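PDB 5N6G: GTN Reductase from Agrobacterium tumefaciens, which probably reduces activated carbon-carbon double bonds as an FMN-dependent ene-reductase of the Old Yellow Enzyme family. Local coordinates for residues 154-159 with 208-213. Residues are numbered along the deposited sequence; the frame is centred on the assembly and turned at random.
Sequences GLILED and ARFLLE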
loop_
_atom_site.group_PDB
_atom_site.type_symbol
_atom_site.label_atom_id
_atom_site.label_comp_id
_atom_site.label_asym_id
_atom_site.label_seq_id
_atom_site.Cartn_x
_atom_site.Cartn_y
_atom_site.Cartn_z
ATOM N N GLY A 154 -2.515 -19.522 -8.791
ATOM C CA GLY A 154 -1.533 -20.230 -7.976
ATOM C C GLY A 154 -0.130 -19.680 -8.134
ATOM O O GLY A 154 0.627 -19.585 -7.163
ATOM N N LEU A 155 0.250 -19.336 -9.371
ATOM C CA LEU A 155 1.562 -18.768 -9.613
ATOM C C LEU A 155 1.704 -17.418 -8.934
ATOM O O LEU A 155 2.763 -17.095 -8.385
ATOM C CB LEU A 155 1.798 -18.649 -11.117
ATOM C CG LEU A 155 1.935 -19.995 -11.842
ATOM C CD1 LEU A 155 2.033 -19.745 -13.328
ATOM C CD2 LEU A 155 3.153 -20.733 -11.354
ATOM N N ILE A 156 0.646 -16.611 -8.936
ATOM C CA ILE A 156 0.735 -15.322 -8.260
ATOM C C ILE A 156 0.871 -15.509 -6.755
ATOM O O ILE A 156 1.609 -14.772 -6.091
ATOM C CB ILE A 156 -0.471 -14.448 -8.623
ATOM C CG1 ILE A 156 -0.361 -14.039 -10.097
ATOM C CG2 ILE A 156 -0.559 -13.192 -7.748
ATOM C CD1 ILE A 156 -1.609 -13.330 -10.638
ATOM N N LEU A 157 0.153 -16.483 -6.181
ATOM C CA LEU A 157 0.320 -16.747 -4.755
ATOM C C LEU A 157 1.762 -17.106 -4.437
ATOM O O LEU A 157 2.309 -16.640 -3.430
ATOM C CB LEU A 157 -0.636 -17.851 -4.296
ATOM C CG LEU A 157 -2.100 -17.439 -4.263
ATOM C CD1 LEU A 157 -2.972 -18.657 -3.963
ATOM C CD2 LEU A 157 -2.369 -16.370 -3.236
ATOM N N GLU A 158 2.407 -17.910 -5.300
ATOM C CA GLU A 158 3.818 -18.219 -5.091
ATOM C C GLU A 158 4.665 -16.955 -5.174
ATOM O O GLU A 158 5.649 -16.811 -4.432
ATOM C CB GLU A 158 4.295 -19.274 -6.095
ATOM C CG GLU A 158 5.725 -19.760 -5.868
ATOM C CD GLU A 158 6.037 -20.176 -4.414
ATOM O OE1 GLU A 158 5.223 -20.886 -3.765
ATOM O OE2 GLU A 158 7.112 -19.777 -3.918
ATOM N N ASP A 159 4.287 -16.015 -6.055
ATOM C CA ASP A 159 5.027 -14.759 -6.141
ATOM C C ASP A 159 4.849 -13.926 -4.879
ATOM O O ASP A 159 5.770 -13.205 -4.481
ATOM C CB ASP A 159 4.602 -13.951 -7.372
ATOM C CG ASP A 159 5.082 -14.572 -8.675
ATOM O OD1 ASP A 159 6.054 -15.381 -8.655
ATOM O OD2 ASP A 159 4.494 -14.231 -9.728
ATOM N N ALA A 208 -13.798 -12.359 -1.778
ATOM C CA ALA A 208 -12.775 -12.199 -0.753
ATOM C C ALA A 208 -11.742 -13.320 -0.747
ATOM O O ALA A 208 -10.732 -13.207 -0.051
ATOM C CB ALA A 208 -13.443 -12.130 0.616
ATOM N N ARG A 209 -11.994 -14.403 -1.480
ATOM C CA ARG A 209 -11.169 -15.606 -1.395
ATOM C C ARG A 209 -9.721 -15.318 -1.747
ATOM O O ARG A 209 -8.809 -15.770 -1.049
ATOM C CB ARG A 209 -11.724 -16.678 -2.328
ATOM C CG ARG A 209 -10.987 -18.006 -2.253
ATOM C CD ARG A 209 -11.615 -19.046 -3.194
ATOM N NE ARG A 209 -13.060 -19.159 -2.991
ATOM C CZ ARG A 209 -13.627 -19.734 -1.939
ATOM N NH1 ARG A 209 -12.881 -20.253 -0.977
ATOM N NH2 ARG A 209 -14.945 -19.757 -1.834
ATOM N N PHE A 210 -9.488 -14.589 -2.843
ATOM C CA PHE A 210 -8.108 -14.299 -3.245
ATOM C C PHE A 210 -7.382 -13.477 -2.183
ATOM O O PHE A 210 -6.235 -13.791 -1.822
ATOM C CB PHE A 210 -8.085 -13.587 -4.601
ATOM C CG PHE A 210 -6.694 -13.298 -5.104
ATOM C CD1 PHE A 210 -5.832 -14.343 -5.447
ATOM C CD2 PHE A 210 -6.247 -11.998 -5.228
ATOM C CE1 PHE A 210 -4.550 -14.077 -5.915
ATOM C CE2 PHE A 210 -4.975 -11.723 -5.698
ATOM C CZ PHE A 210 -4.131 -12.743 -6.031
ATOM N N LEU A 211 -8.012 -12.410 -1.691
ATOM C CA LEU A 211 -7.396 -11.607 -0.632
ATOM C C LEU A 211 -6.948 -12.500 0.510
ATOM O O LEU A 211 -5.821 -12.383 1.015
ATOM C CB LEU A 211 -8.379 -10.544 -0.143
ATOM C CG LEU A 211 -7.878 -9.567 0.937
ATOM C CD1 LEU A 211 -8.689 -8.290 0.909
ATOM C CD2 LEU A 211 -7.938 -10.141 2.341
ATOM N N LEU A 212 -7.826 -13.394 0.958
ATOM C CA LEU A 212 -7.504 -14.182 2.137
ATOM C C LEU A 212 -6.461 -15.246 1.821
ATOM O O LEU A 212 -5.641 -15.578 2.679
ATOM C CB LEU A 212 -8.776 -14.785 2.725
ATOM C CG LEU A 212 -9.749 -13.751 3.274
ATOM C CD1 LEU A 212 -11.070 -14.431 3.613
ATOM C CD2 LEU A 212 -9.214 -13.065 4.519
ATOM N N GLU A 213 -6.411 -15.728 0.578
ATOM C CA GLU A 213 -5.341 -16.646 0.194
ATOM C C GLU A 213 -3.995 -15.940 0.159
ATOM O O GLU A 213 -2.980 -16.535 0.552
ATOM C CB GLU A 213 -5.648 -17.293 -1.163
ATOM C CG GLU A 213 -6.723 -18.359 -1.070
ATOM C CD GLU A 213 -7.147 -18.940 -2.408
ATOM O OE1 GLU A 213 -6.844 -18.354 -3.462
ATOM O OE2 GLU A 213 -7.809 -20.004 -2.395
#
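Leu157, on helix 150-169, points toward helix 204-222 and sets both methyls against Glu213 and one of them, CD2, also against the ring of Phe210. Leu157 CD2 is the deeper branch: it lies 3.8 Å from the carbonyl carbon C of Glu213 and approaches Phe210 obliquely, 4.1 Å from CE1. The side chains of Leu157 and Glu213 run obliquely across each other, with Leu157 CD1 4.1 Å from Glu213 CB and 3.9 Å from OE1. Glu213 CB packs against both methyls of Leu157, whereas Glu213 OE1 takes part in a hydrogen bond with Tyr200 OH and its touch on the leucine methyl is only van der Waals.

Phe210 spans much of the gap between the helices because its CG stands anti to the backbone N (chi1 -178°), which carries the far end of the ring toward helix 150-169. There Ile156 meets it at the edge, CG2 lying in the ring plane 4.0 Å from Phe210 CZ, and the two side chains cross at about a right angle. Phe210 also stacks with the ring of Phe188.

The contact is made by van der Waals packing and is small, burying 190 Å² between segments whose axes approach to 11.3 Å at their closest and cross at -34°. It joins outer helices 150-169 and 204-222 of the TIM barrel, which precede strands 174-178 and 227-231 respectively; Phe210 also touches helix 184-189, while Leu211 packs on strand 227-231 and Leu212 on helix 245-256.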